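Local coordinates for DUF2020 domain-containing protein (Corynebacterium diphtheriae, PDB 3V7B), which is of unknown function but carries a DUF2020 domain, a family grouped with the Mog1p/PsbP clan, and probably shares its alpha/beta fold, at residues His6-Pro11 and Asp50-Thr55; Ala14-Pro19 and Thr70-His75; Glu26-Leu31 and Pro56-Trp61; Arg84-Ala89 and Pro123-Val128. All coordinates share one frame; numbering follows the deposited sequence. Where two conformers were deposited one is given.

Contact 1: His6-Pro11 and Asp50-Thr55; sequences HDSALP and DTRFDT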
loop_
_atom_site.group_PDB
_atom_site.type_symbol
_atom_site.label_atom_id
_atom_site.label_comp_id
_atom_site.label_asym_id
_atom_site.label_seq_id
_atom_site.Cartn_x
_atom_site.Cartn_y
_atom_site.Cartn_z
ATOM N N HIS A 6 -9.164 -9.446 13.001
ATOM C CA HIS A 6 -8.969 -8.356 12.039
ATOM C C HIS A 6 -8.492 -8.887 10.752
ATOM O O HIS A 6 -7.737 -9.865 10.701
ATOM C CB HIS A 6 -7.915 -7.362 12.534
ATOM C CG HIS A 6 -8.317 -6.674 13.782
ATOM N ND1 HIS A 6 -9.330 -5.761 13.809
ATOM C CD2 HIS A 6 -7.909 -6.869 15.111
ATOM C CE1 HIS A 6 -9.521 -5.354 15.094
ATOM N NE2 HIS A 6 -8.647 -6.029 15.886
ATOM N N ASP A 7 -8.891 -8.186 9.706
ATOM C CA ASP A 7 -8.472 -8.484 8.341
ATOM C C ASP A 7 -8.652 -9.994 7.969
ATOM O O ASP A 7 -7.826 -10.584 7.285
ATOM C CB ASP A 7 -7.016 -8.096 8.140
ATOM C CG ASP A 7 -6.724 -6.646 8.392
ATOM O OD1 ASP A 7 -7.642 -5.800 8.582
ATOM O OD2 ASP A 7 -5.485 -6.349 8.318
ATOM N N SER A 8 -9.770 -10.567 8.386
ATOM C CA SER A 8 -10.075 -11.990 8.123
ATOM C C SER A 8 -8.920 -12.945 8.494
ATOM O O SER A 8 -8.721 -13.995 7.845
ATOM C CB SER A 8 -10.397 -12.164 6.606
ATOM O OG SER A 8 -11.326 -11.211 6.111
ATOM N N ALA A 9 -8.166 -12.595 9.537
ATOM C CA ALA A 9 -7.037 -13.367 10.030
ATOM C C ALA A 9 -6.047 -13.698 8.917
ATOM O O ALA A 9 -5.401 -14.717 8.963
ATOM C CB ALA A 9 -7.532 -14.618 10.770
ATOM N N LEU A 10 -5.943 -12.838 7.891
ATOM C CA LEU A 10 -4.991 -13.106 6.809
ATOM C C LEU A 10 -3.560 -13.082 7.330
ATOM O O LEU A 10 -3.259 -12.296 8.225
ATOM C CB LEU A 10 -5.125 -12.092 5.649
ATOM C CG LEU A 10 -6.406 -12.313 4.781
ATOM C CD1 LEU A 10 -6.637 -11.143 3.796
ATOM C CD2 LEU A 10 -6.418 -13.632 4.013
ATOM N N PRO A 11 -2.665 -13.916 6.746
ATOM C CA PRO A 11 -1.290 -13.992 7.201
ATOM C C PRO A 11 -0.501 -12.704 6.816
ATOM O O PRO A 11 -0.969 -11.910 5.985
ATOM C CB PRO A 11 -0.734 -15.161 6.420
ATOM C CG PRO A 11 -1.553 -15.198 5.166
ATOM C CD PRO A 11 -2.936 -14.874 5.668
ATOM N N ASP A 50 -10.375 -4.453 -1.878
ATOM C CA ASP A 50 -10.370 -5.781 -1.310
ATOM C C ASP A 50 -10.825 -5.620 0.094
ATOM O O ASP A 50 -10.059 -5.179 0.942
ATOM C CB ASP A 50 -8.955 -6.405 -1.455
ATOM C CG ASP A 50 -8.846 -7.847 -0.851
ATOM O OD1 ASP A 50 -9.774 -8.306 -0.121
ATOM O OD2 ASP A 50 -7.836 -8.508 -1.158
ATOM N N THR A 51 -12.085 -5.979 0.355
ATOM C CA THR A 51 -12.719 -5.770 1.645
ATOM C C THR A 51 -12.446 -6.905 2.636
ATOM O O THR A 51 -13.086 -6.972 3.717
ATOM C CB THR A 51 -14.231 -5.637 1.480
ATOM O OG1 THR A 51 -14.717 -6.797 0.812
ATOM C CG2 THR A 51 -14.527 -4.415 0.658
ATOM N N ARG A 52 -11.542 -7.815 2.277
ATOM C CA ARG A 52 -11.057 -8.784 3.334
ATOM C C ARG A 52 -10.396 -8.112 4.524
ATOM O O ARG A 52 -10.471 -8.607 5.668
ATOM C CB ARG A 52 -10.148 -9.867 2.757
ATOM C CG ARG A 52 -10.876 -10.789 1.824
ATOM C CD ARG A 52 -9.928 -11.806 1.182
ATOM N NE ARG A 52 -8.834 -11.108 0.502
ATOM C CZ ARG A 52 -7.645 -11.658 0.206
ATOM N NH1 ARG A 52 -7.395 -12.944 0.479
ATOM N NH2 ARG A 52 -6.680 -10.944 -0.395
ATOM N N PHE A 53 -9.842 -6.952 4.254
ATOM C CA PHE A 53 -9.124 -6.148 5.267
ATOM C C PHE A 53 -10.117 -5.218 5.933
ATOM O O PHE A 53 -10.979 -4.708 5.251
ATOM C CB PHE A 53 -8.020 -5.392 4.593
ATOM C CG PHE A 53 -7.066 -6.297 3.829
ATOM C CD1 PHE A 53 -5.986 -6.920 4.454
ATOM C CD2 PHE A 53 -7.292 -6.572 2.522
ATOM C CE1 PHE A 53 -5.110 -7.808 3.745
ATOM C CE2 PHE A 53 -6.439 -7.419 1.785
ATOM C CZ PHE A 53 -5.350 -8.035 2.395
ATOM N N ASP A 54 -9.969 -4.987 7.229
ATOM C CA ASP A 54 -10.875 -4.039 7.934
ATOM C C ASP A 54 -10.951 -2.705 7.155
ATOM O O ASP A 54 -12.038 -2.179 6.872
ATOM C CB ASP A 54 -10.399 -3.726 9.354
ATOM C CG ASP A 54 -10.308 -4.950 10.272
ATOM O OD1 ASP A 54 -10.795 -6.044 9.904
ATOM O OD2 ASP A 54 -9.718 -4.760 11.360
ATOM N N THR A 55 -9.777 -2.167 6.806
ATOM C CA THR A 55 -9.680 -1.054 5.868
ATOM C C THR A 55 -9.428 -1.647 4.512
ATOM O O THR A 55 -8.365 -2.279 4.301
ATOM C CB THR A 55 -8.527 -0.072 6.222
ATOM O OG1 THR A 55 -8.814 0.508 7.500
ATOM C CG2 THR A 55 -8.460 1.002 5.178
HETATM O O HOH W 1 -7.149 -3.305 7.716
#
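Asp7 and Asp54 are joined by two hydrogen bonds, each from one residue's backbone N to the other's carboxylate. The Asp7 side chain can be followed outward. Its CB lies 4.0 Å from the ring atom CD1 of Phe53. CG stands beside the backbone N, chi1 -59°, and this turns the carboxylate over the backbone of Phe53 and Asp54. At the tip, OD1 accepts from Asp54 N at 2.8 Å, with the donor above the carboxylate plane. A water also donates to OD1 and accepts from Thr55 N. The other oxygen, OD2, lies at the edge of the Phe53 ring, forms a salt bridge with Arg74 NE and accepts from His75 N.

In return, Asp7 N donates to Asp54 OD1 at 2.9 Å in a nearly straight bond. Asp54 OD2 takes His6 ND1 at 2.7 Å on its syn lone pair. These donors would offset the closeness of the two carboxylates. Ser8 OG donates to Arg52 O at 2.8 Å, in the carbonyl plane. Further along the segment, Leu10 CD1 sits over one guanidinium face of Arg52 and packs 3.6 Å from Phe53 CZ. Asp50 holds Arg52 side-on through NE and NH2. Asp50 OD1 also accepts from Arg52 N in an Asx turn.

Asp7, Ser8 and Ala9 all have left-handed helical backbone angles, so 6-10 forms a short left-handed turn, with backbone bonds from Ala9 N to His6 O and Leu10 N to Asp7 O. It rests against the loop between strands 46-50 and 57-61, at the end of strand 69-75 that carries Arg74 and His75.

Contact 2: Ala14-Pro19 and Thr70-His75; sequences ALPMPP and TVMVRH. With EDO (1,2-ethanediol), chain C.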
loop_
_atom_site.group_PDB
_atom_site.type_symbol
_atom_site.label_atom_id
_atom_site.label_comp_id
_atom_site.label_asym_id
_atom_site.label_seq_id
_atom_site.Cartn_x
_atom_site.Cartn_y
_atom_site.Cartn_z
ATOM N N ALA A 14 -0.138 -11.735 3.051
ATOM C CA ALA A 14 -1.328 -11.615 2.187
ATOM C C ALA A 14 -1.213 -10.406 1.262
ATOM O O ALA A 14 -0.743 -9.295 1.674
ATOM C CB ALA A 14 -2.635 -11.510 2.994
ATOM N N LEU A 15 -1.684 -10.592 0.023
ATOM C CA LEU A 15 -1.650 -9.492 -0.915
ATOM C C LEU A 15 -3.090 -9.160 -1.326
ATOM O O LEU A 15 -3.913 -10.042 -1.413
ATOM C CB LEU A 15 -0.851 -9.851 -2.153
ATOM C CG LEU A 15 0.655 -9.987 -1.943
ATOM C CD1 LEU A 15 1.311 -10.591 -3.175
ATOM C CD2 LEU A 15 1.227 -8.618 -1.667
ATOM N N PRO A 16 -3.385 -7.889 -1.621
ATOM C CA PRO A 16 -4.735 -7.481 -2.083
ATOM C C PRO A 16 -5.169 -8.217 -3.352
ATOM O O PRO A 16 -4.357 -8.389 -4.252
ATOM C CB PRO A 16 -4.556 -6.027 -2.390
ATOM C CG PRO A 16 -3.380 -5.603 -1.563
ATOM C CD PRO A 16 -2.463 -6.747 -1.571
HETATM N N MSE A 17 -6.442 -8.556 -3.457
HETATM C CA MSE A 17 -6.967 -9.241 -4.657
HETATM C C MSE A 17 -8.402 -8.756 -4.918
HETATM O O MSE A 17 -9.383 -9.428 -4.588
HETATM C CB MSE A 17 -6.927 -10.787 -4.503
HETATM C CG MSE A 17 -5.571 -11.410 -4.123
HETATM SE SE MSE A 17 -5.704 -13.379 -3.855
HETATM C CE MSE A 17 -5.743 -13.764 -5.792
ATOM N N PRO A 18 -8.535 -7.562 -5.482
ATOM C CA PRO A 18 -9.902 -7.044 -5.727
ATOM C C PRO A 18 -10.601 -7.974 -6.712
ATOM O O PRO A 18 -10.003 -8.376 -7.693
ATOM C CB PRO A 18 -9.657 -5.646 -6.351
ATOM C CG PRO A 18 -8.316 -5.271 -5.870
ATOM C CD PRO A 18 -7.517 -6.572 -5.872
ATOM N N PRO A 19 -11.839 -8.390 -6.394
ATOM C CA PRO A 19 -12.361 -9.579 -7.077
ATOM C C PRO A 19 -12.591 -9.397 -8.576
ATOM O O PRO A 19 -12.495 -10.391 -9.309
ATOM C CB PRO A 19 -13.647 -9.903 -6.306
ATOM C CG PRO A 19 -14.000 -8.640 -5.608
ATOM C CD PRO A 19 -12.737 -7.882 -5.368
ATOM N N THR A 70 -0.500 -0.278 -5.538
ATOM C CA THR A 70 -1.290 -1.073 -4.618
ATOM C C THR A 70 -1.116 -0.487 -3.221
ATOM O O THR A 70 0.025 -0.267 -2.769
ATOM C CB THR A 70 -0.774 -2.543 -4.621
ATOM O OG1 THR A 70 -0.940 -3.142 -5.926
ATOM C CG2 THR A 70 -1.449 -3.390 -3.509
ATOM N N VAL A 71 -2.233 -0.304 -2.502
ATOM C CA VAL A 71 -2.179 0.279 -1.175
ATOM C C VAL A 71 -2.886 -0.678 -0.249
ATOM O O VAL A 71 -4.042 -1.034 -0.487
ATOM C CB VAL A 71 -2.857 1.675 -1.088
ATOM C CG1 VAL A 71 -2.893 2.193 0.341
ATOM C CG2 VAL A 71 -2.119 2.679 -2.032
HETATM N N MSE A 72 -2.144 -1.121 0.771
HETATM C CA MSE A 72 -2.640 -2.079 1.730
HETATM C C MSE A 72 -2.478 -1.621 3.183
HETATM O O MSE A 72 -1.378 -1.281 3.634
HETATM C CB MSE A 72 -2.008 -3.455 1.537
HETATM C CG MSE A 72 -2.567 -4.540 2.544
HETATM SE SE MSE A 72 -1.796 -6.282 2.140
HETATM C CE MSE A 72 0.047 -5.777 2.624
ATOM N N VAL A 73 -3.614 -1.583 3.895
ATOM C CA VAL A 73 -3.712 -1.286 5.300
ATOM C C VAL A 73 -3.992 -2.543 6.141
ATOM O O VAL A 73 -4.938 -3.263 5.912
ATOM C CB VAL A 73 -4.763 -0.188 5.601
ATOM C CG1 VAL A 73 -4.780 0.109 7.136
ATOM C CG2 VAL A 73 -4.378 1.099 4.836
ATOM N N ARG A 74 -3.119 -2.855 7.109
ATOM C CA ARG A 74 -3.199 -4.076 7.867
ATOM C C ARG A 74 -3.432 -3.751 9.343
ATOM O O ARG A 74 -2.779 -2.910 9.909
ATOM C CB ARG A 74 -1.923 -4.876 7.803
ATOM C CG ARG A 74 -1.647 -5.647 6.552
ATOM C CD ARG A 74 -2.756 -6.362 5.920
ATOM N NE ARG A 74 -3.376 -7.358 6.831
ATOM C CZ ARG A 74 -3.019 -8.619 6.983
ATOM N NH1 ARG A 74 -2.099 -9.152 6.228
ATOM N NH2 ARG A 74 -3.654 -9.382 7.867
ATOM N N HIS A 75 -4.399 -4.359 9.929
ATOM C CA HIS A 75 -4.534 -4.274 11.386
ATOM C C HIS A 75 -4.168 -5.654 11.910
ATOM O O HIS A 75 -4.933 -6.655 11.778
ATOM C CB HIS A 75 -5.943 -3.860 11.783
ATOM C CG HIS A 75 -6.262 -2.416 11.497
ATOM N ND1 HIS A 75 -6.491 -1.946 10.219
ATOM C CD2 HIS A 75 -6.466 -1.339 12.350
ATOM C CE1 HIS A 75 -6.755 -0.632 10.271
ATOM N NE2 HIS A 75 -6.743 -0.252 11.575
HETATM C C1 EDO C . 3.302 -3.006 -8.800
HETATM O O1 EDO C . 2.494 -3.756 -9.722
HETATM C C2 EDO C . 2.378 -2.259 -7.824
HETATM O O2 EDO C . 1.438 -3.061 -7.069
HETATM O O HOH W 2 -0.234 -8.465 4.344
#
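Apolar packing begins with Pro16, whose ring CG meets Thr70 CG2 at 3.5 Å. A chi1 of -63° sets Thr70 OG1 beside the backbone N and turns the CG2 methyl, anti to N, to Pro16 CG. On the same ring, Pro16 CD touches Met72 SE at 3.8 Å, and the two side chains cross at about a right angle.

Thr70, Met72 and Arg74 all lie on one face of strand 69-75, an inner strand of the antiparallel sheet, between 57-61 and 124-130. The irregular segment 14-19 runs over that face and also touches strand 57-61 through Pro16. Trp88 of helix 79-89 packs on Leu15 and Met72.

Ala14 O comes 3.2 Å from Met72 SE, roughly in line with the CG-SE bond, beyond the selenium of this selenomethionine. The same oxygen takes a bond from a water at 2.8 Å, and Arg74 NH1 donates to that water at 2.7 Å, near the guanidinium plane. The Ala14 CB methyl lies obliquely beside the guanidinium, 4.0 Å from Arg74 NH1. The charge of Arg74 is met mainly by Asp7, and Leu10 O and Pro11 O also accept from it. At the other end, Thr70 OG1 is hydrogen-bonded to O2 of 1,2-ethanediol, probably from the crystallisation liquor.

Contact 3: Glu26-Leu31 and Pro56-Trp61; sequences EECPYL and PACVFW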
loop_
_atom_site.group_PDB
_atom_site.type_symbol
_atom_site.label_atom_id
_atom_site.label_comp_id
_atom_site.label_asym_id
_atom_site.label_seq_id
_atom_site.Cartn_x
_atom_site.Cartn_y
_atom_site.Cartn_z
ATOM N N GLU A 26 -14.782 0.305 -8.629
ATOM C CA GLU A 26 -15.144 0.716 -7.246
ATOM C C GLU A 26 -13.971 1.476 -6.735
ATOM O O GLU A 26 -12.856 1.012 -6.808
ATOM C CB GLU A 26 -15.472 -0.476 -6.336
ATOM C CG GLU A 26 -15.935 -0.112 -4.931
ATOM C CD GLU A 26 -17.181 0.764 -4.912
ATOM O OE1 GLU A 26 -17.437 1.536 -3.941
ATOM O OE2 GLU A 26 -17.923 0.676 -5.913
ATOM N N GLU A 27 -14.214 2.678 -6.261
ATOM C CA GLU A 27 -13.175 3.573 -5.954
ATOM C C GLU A 27 -12.686 3.375 -4.535
ATOM O O GLU A 27 -13.421 2.865 -3.659
ATOM C CB GLU A 27 -13.600 5.016 -6.235
ATOM C CG GLU A 27 -13.819 5.234 -7.755
ATOM C CD GLU A 27 -14.037 6.686 -8.165
ATOM O OE1 GLU A 27 -14.377 6.871 -9.367
ATOM O OE2 GLU A 27 -13.907 7.636 -7.301
ATOM N N CYS A 28 -11.443 3.771 -4.325
ATOM C CA CYS A 28 -10.825 3.667 -3.001
ATOM C C CYS A 28 -11.471 4.631 -2.037
ATOM O O CYS A 28 -11.554 5.822 -2.348
ATOM C CB CYS A 28 -9.379 4.060 -3.122
ATOM S SG CYS A 28 -8.427 3.679 -1.661
ATOM N N PRO A 29 -11.883 4.168 -0.838
ATOM C CA PRO A 29 -12.547 5.156 0.065
ATOM C C PRO A 29 -11.657 6.245 0.580
ATOM O O PRO A 29 -12.153 7.333 0.950
ATOM C CB PRO A 29 -13.134 4.300 1.217
ATOM C CG PRO A 29 -13.178 2.925 0.675
ATOM C CD PRO A 29 -12.085 2.794 -0.406
ATOM N N TYR A 30 -10.348 6.059 0.480
ATOM C CA TYR A 30 -9.457 7.012 1.096
ATOM C C TYR A 30 -8.405 7.622 0.172
ATOM O O TYR A 30 -7.503 8.262 0.642
ATOM C CB TYR A 30 -8.749 6.370 2.302
ATOM C CG TYR A 30 -8.158 5.026 2.043
ATOM C CD1 TYR A 30 -6.843 4.918 1.651
ATOM C CD2 TYR A 30 -8.915 3.845 2.203
ATOM C CE1 TYR A 30 -6.263 3.688 1.449
ATOM C CE2 TYR A 30 -8.349 2.586 1.981
ATOM C CZ TYR A 30 -7.048 2.514 1.606
ATOM O OH TYR A 30 -6.497 1.289 1.402
ATOM N N LEU A 31 -8.471 7.348 -1.126
ATOM C CA LEU A 31 -7.493 7.915 -2.073
ATOM C C LEU A 31 -8.300 8.274 -3.337
ATOM O O LEU A 31 -8.983 7.419 -3.900
ATOM C CB LEU A 31 -6.425 6.919 -2.431
ATOM C CG LEU A 31 -5.345 6.622 -1.404
ATOM C CD1 LEU A 31 -4.297 5.649 -1.958
ATOM C CD2 LEU A 31 -4.657 7.911 -0.909
ATOM N N PRO A 56 -10.373 -1.474 3.575
ATOM C CA PRO A 56 -10.127 -2.151 2.292
ATOM C C PRO A 56 -8.839 -1.775 1.645
ATOM O O PRO A 56 -8.468 -0.624 1.656
ATOM C CB PRO A 56 -11.306 -1.682 1.420
ATOM C CG PRO A 56 -12.385 -1.386 2.396
ATOM C CD PRO A 56 -11.611 -0.676 3.491
ATOM N N ALA A 57 -8.161 -2.754 1.070
ATOM C CA ALA A 57 -6.994 -2.534 0.241
ATOM C C ALA A 57 -7.465 -1.967 -1.088
ATOM O O ALA A 57 -8.561 -2.294 -1.532
ATOM C CB ALA A 57 -6.276 -3.827 0.027
ATOM N N CYS A 58 -6.660 -1.101 -1.699
ATOM C CA CYS A 58 -7.056 -0.432 -2.952
ATOM C C CYS A 58 -5.961 -0.749 -3.985
ATOM O O CYS A 58 -4.758 -0.618 -3.730
ATOM C CB CYS A 58 -7.197 1.081 -2.795
ATOM S SG CYS A 58 -8.504 1.557 -1.625
ATOM N N VAL A 59 -6.402 -1.115 -5.172
ATOM C CA VAL A 59 -5.458 -1.427 -6.267
ATOM C C VAL A 59 -5.815 -0.648 -7.522
ATOM O O VAL A 59 -6.995 -0.508 -7.850
ATOM C CB VAL A 59 -5.505 -2.884 -6.607
ATOM C CG1 VAL A 59 -4.380 -3.213 -7.630
ATOM C CG2 VAL A 59 -5.340 -3.729 -5.342
ATOM N N PHE A 60 -4.785 -0.097 -8.175
ATOM C CA PHE A 60 -4.980 0.817 -9.243
ATOM C C PHE A 60 -4.176 0.335 -10.446
ATOM O O PHE A 60 -2.971 0.126 -10.379
ATOM C CB PHE A 60 -4.543 2.244 -8.898
ATOM C CG PHE A 60 -5.078 2.797 -7.596
ATOM C CD1 PHE A 60 -6.268 3.510 -7.556
ATOM C CD2 PHE A 60 -4.425 2.537 -6.388
ATOM C CE1 PHE A 60 -6.727 4.083 -6.388
ATOM C CE2 PHE A 60 -4.962 3.031 -5.196
ATOM C CZ PHE A 60 -6.113 3.805 -5.203
ATOM N N TRP A 61 -4.885 0.215 -11.557
ATOM C CA TRP A 61 -4.342 -0.267 -12.809
ATOM C C TRP A 61 -4.279 0.781 -13.886
ATOM O O TRP A 61 -5.185 1.589 -14.045
ATOM C CB TRP A 61 -5.204 -1.405 -13.368
ATOM C CG TRP A 61 -4.928 -2.724 -12.724
ATOM C CD1 TRP A 61 -3.974 -3.707 -13.086
ATOM C CD2 TRP A 61 -5.688 -3.284 -11.654
ATOM N NE1 TRP A 61 -4.061 -4.805 -12.276
ATOM C CE2 TRP A 61 -5.121 -4.601 -11.381
ATOM C CE3 TRP A 61 -6.744 -2.808 -10.874
ATOM C CZ2 TRP A 61 -5.568 -5.367 -10.349
ATOM C CZ3 TRP A 61 -7.215 -3.633 -9.857
ATOM C CH2 TRP A 61 -6.630 -4.868 -9.607
#
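A chi1 of -169°, anti to the backbone N, directs Cys28 SG to the strand, where Cys58 SG, set beside its own backbone N, bonds to it. The result is a disulfide, with SG to SG at 2.1 Å and a torsion of 82° about the sulfur-sulfur bond, close to the relaxed right angle. Tyr30 takes the crowded position between its backbone N and carbonyl carbon, chi1 48°. This folds its ring back over the bridge.

The ring carries one face on Cys28 SG, which is 3.6 Å above the plane and over the centre. Cys58 SG is also close, 4.2 Å from the Tyr30 ring centroid, but approaches obliquely. At the ring's edge, Tyr30 OH donates to Pro56 O at 2.8 Å, in the carbonyl plane. That bond, with the sulfur on its face, restrains the ring. On the other side of the disulfide, Phe60 CZ meets Cys28 CB at 3.9 Å and Leu31 CD1 at 4.2 Å. Pro29 CD touches Cys58 SG at 4.0 Å.

The disulfide ties the loop before helix 33-40 to strand 57-61. Ala145, Arg148 and Leu149 of helix 135-149 pack on Tyr30, and so do Val71 and Val73 of strand 69-75. The loop is thus held to the sheet by a covalent link of nearly relaxed geometry, packed by Tyr30 and Phe60. The buried Tyr30 hydroxyl is satisfied by the backbone carbonyl of Pro56.

Contact 4: Arg84-Ala89 and Pro123-Val128; sequences RVVDWA and PVAVVV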
loop_
_atom_site.group_PDB
_atom_site.type_symbol
_atom_site.label_atom_id
_atom_site.label_comp_id
_atom_site.label_asym_id
_atom_site.label_seq_id
_atom_site.Cartn_x
_atom_site.Cartn_y
_atom_site.Cartn_z
ATOM N N ARG A 84 6.450 -7.712 11.145
ATOM C CA ARG A 84 6.722 -8.824 10.225
ATOM C C ARG A 84 6.252 -8.483 8.816
ATOM O O ARG A 84 6.951 -8.740 7.810
ATOM C CB ARG A 84 5.998 -10.057 10.770
ATOM C CG ARG A 84 6.318 -11.344 10.043
ATOM C CD ARG A 84 5.577 -12.510 10.686
ATOM N NE ARG A 84 5.946 -13.739 10.043
ATOM C CZ ARG A 84 5.288 -14.890 10.175
ATOM N NH1 ARG A 84 4.218 -14.997 10.964
ATOM N NH2 ARG A 84 5.727 -15.939 9.531
ATOM N N VAL A 85 5.088 -7.871 8.722
ATOM C CA VAL A 85 4.530 -7.352 7.443
ATOM C C VAL A 85 5.499 -6.336 6.813
ATOM O O VAL A 85 5.924 -6.466 5.661
ATOM C CB VAL A 85 3.161 -6.647 7.638
ATOM C CG1 VAL A 85 2.667 -6.033 6.314
ATOM C CG2 VAL A 85 2.111 -7.661 8.154
ATOM N N VAL A 86 5.879 -5.349 7.600
ATOM C CA VAL A 86 6.737 -4.316 7.115
ATOM C C VAL A 86 8.109 -4.881 6.643
ATOM O O VAL A 86 8.591 -4.515 5.588
ATOM C CB VAL A 86 6.887 -3.196 8.156
ATOM C CG1 VAL A 86 8.009 -2.262 7.756
ATOM C CG2 VAL A 86 5.586 -2.393 8.362
ATOM N N ASP A 87 8.696 -5.808 7.426
ATOM C CA ASP A 87 9.964 -6.413 7.081
ATOM C C ASP A 87 9.820 -7.321 5.882
ATOM O O ASP A 87 10.758 -7.470 5.089
ATOM C CB ASP A 87 10.532 -7.217 8.291
ATOM C CG ASP A 87 10.990 -6.347 9.403
ATOM O OD1 ASP A 87 10.899 -5.081 9.287
ATOM O OD2 ASP A 87 11.494 -6.937 10.406
ATOM N N TRP A 88 8.670 -7.934 5.704
ATOM C CA TRP A 88 8.442 -8.731 4.482
ATOM C C TRP A 88 8.375 -7.858 3.240
ATOM O O TRP A 88 9.106 -8.122 2.262
ATOM C CB TRP A 88 7.187 -9.549 4.679
ATOM C CG TRP A 88 6.513 -10.027 3.435
ATOM C CD1 TRP A 88 6.900 -11.065 2.592
ATOM C CD2 TRP A 88 5.269 -9.479 2.842
ATOM N NE1 TRP A 88 6.013 -11.179 1.515
ATOM C CE2 TRP A 88 5.008 -10.270 1.621
ATOM C CE3 TRP A 88 4.377 -8.465 3.193
ATOM C CZ2 TRP A 88 3.905 -10.027 0.813
ATOM C CZ3 TRP A 88 3.297 -8.211 2.363
ATOM C CH2 TRP A 88 3.058 -8.987 1.208
ATOM N N ALA A 89 7.609 -6.750 3.322
ATOM C CA ALA A 89 7.406 -5.853 2.173
ATOM C C ALA A 89 8.676 -5.054 1.833
ATOM O O ALA A 89 8.946 -4.788 0.672
ATOM C CB ALA A 89 6.265 -4.902 2.419
ATOM N N PRO A 123 0.174 -1.898 16.129
ATOM C CA PRO A 123 -0.157 -3.060 15.355
ATOM C C PRO A 123 -0.721 -2.782 13.956
ATOM O O PRO A 123 -1.129 -3.711 13.293
ATOM C CB PRO A 123 -1.220 -3.751 16.198
ATOM C CG PRO A 123 -1.934 -2.629 16.808
ATOM C CD PRO A 123 -0.850 -1.620 17.152
ATOM N N VAL A 124 -0.676 -1.549 13.517
ATOM C CA VAL A 124 -1.150 -1.183 12.192
ATOM C C VAL A 124 0.012 -1.080 11.243
ATOM O O VAL A 124 1.055 -0.439 11.539
ATOM C CB VAL A 124 -1.922 0.145 12.237
ATOM C CG1 VAL A 124 -2.430 0.550 10.836
ATOM C CG2 VAL A 124 -3.080 -0.034 13.231
ATOM N N ALA A 125 -0.155 -1.696 10.065
ATOM C CA ALA A 125 0.847 -1.540 9.001
ATOM C C ALA A 125 0.206 -0.962 7.712
ATOM O O ALA A 125 -0.924 -1.258 7.407
ATOM C CB ALA A 125 1.583 -2.865 8.727
ATOM N N VAL A 126 0.946 -0.109 7.016
ATOM C CA VAL A 126 0.542 0.500 5.764
ATOM C C VAL A 126 1.661 0.216 4.738
ATOM O O VAL A 126 2.825 0.613 4.943
ATOM C CB VAL A 126 0.288 2.025 5.917
ATOM C CG1 VAL A 126 0.039 2.712 4.567
ATOM C CG2 VAL A 126 -0.872 2.315 6.887
ATOM N N VAL A 127 1.333 -0.450 3.637
ATOM C CA VAL A 127 2.323 -0.758 2.584
ATOM C C VAL A 127 1.785 -0.213 1.241
ATOM O O VAL A 127 0.629 -0.427 0.879
ATOM C CB VAL A 127 2.541 -2.307 2.434
ATOM C CG1 VAL A 127 3.515 -2.656 1.326
ATOM C CG2 VAL A 127 2.936 -2.975 3.782
ATOM N N VAL A 128 2.648 0.411 0.462
ATOM C CA VAL A 128 2.266 0.873 -0.819
ATOM C C VAL A 128 3.374 0.396 -1.731
ATOM O O VAL A 128 4.552 0.555 -1.384
ATOM C CB VAL A 128 2.168 2.418 -0.877
ATOM C CG1 VAL A 128 1.956 2.943 -2.269
ATOM C CG2 VAL A 128 1.052 2.979 0.015
#
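Val85, Val86 and Ala89 form the sheet-facing side of helix 79-89, which packs on strand 124-130 in a helix-on-sheet layer. The short axes of 84-89 and 124-128 come within 8.6 Å, and their N-to-C directions differ by only 18°. The helix therefore runs almost along the strand.

Two strand residues receive it. Ala125 CB meets two valine methyls, both on its helix side: Val86 CG2 at 4.0 Å and Val85 CG1 at 4.1 Å. One turn further, Ala89 CB meets Val127 CG1 at 3.7 Å. The other branch, Val127 CG2, touches Val85 CG1 at 4.0 Å and also reaches Ala89 CB. Val127 holds CG1 anti to the backbone N, chi1 178°, which turns that methyl to Ala89. The small side chains of Ala125 and Ala89 let the helix lie close to the strand.

The alternation of the strand decides what each residue faces. Ala125 and Val127 point to helix 79-89. Val126 points away. Val126 and Val128 pack on helix 135-149 on the other face of the sheet. Ala118 of strand 114-121 also packs on Val86, Ala89 and Val127, so the helix spans two neighbouring strands.

No hydrogen bond or charge crosses the interface. The helix backbone bonds are internal, while the strand bonds to strands 69-75 and 114-121. The contact is purely apolar, made of valine and alanine methyls that are mostly buried.

Contacts 3 and 4 are buried, while contacts 1 and 2 are only partly so. Contacts 2, 3 and 4 all reach one antiparallel sheet, through neighbouring strands 57-61, 69-75 and 124-130. Their centres lie 10 Å apart for contacts 2 and 3 and 18 Å for contacts 3 and 4. Contact 1 lies at the edge of the fold and joins two loops by polar bonds. It meets contact 2 at the Arg74 end of strand 69-75, and probably by a bond from Met17 N to Asp50 OD2. Chemistry changes with place: carboxylates and a little apolar packing in contact 1, mixed packing and water in contact 2, a disulfide in contact 3, and methyl groups alone in contact 4.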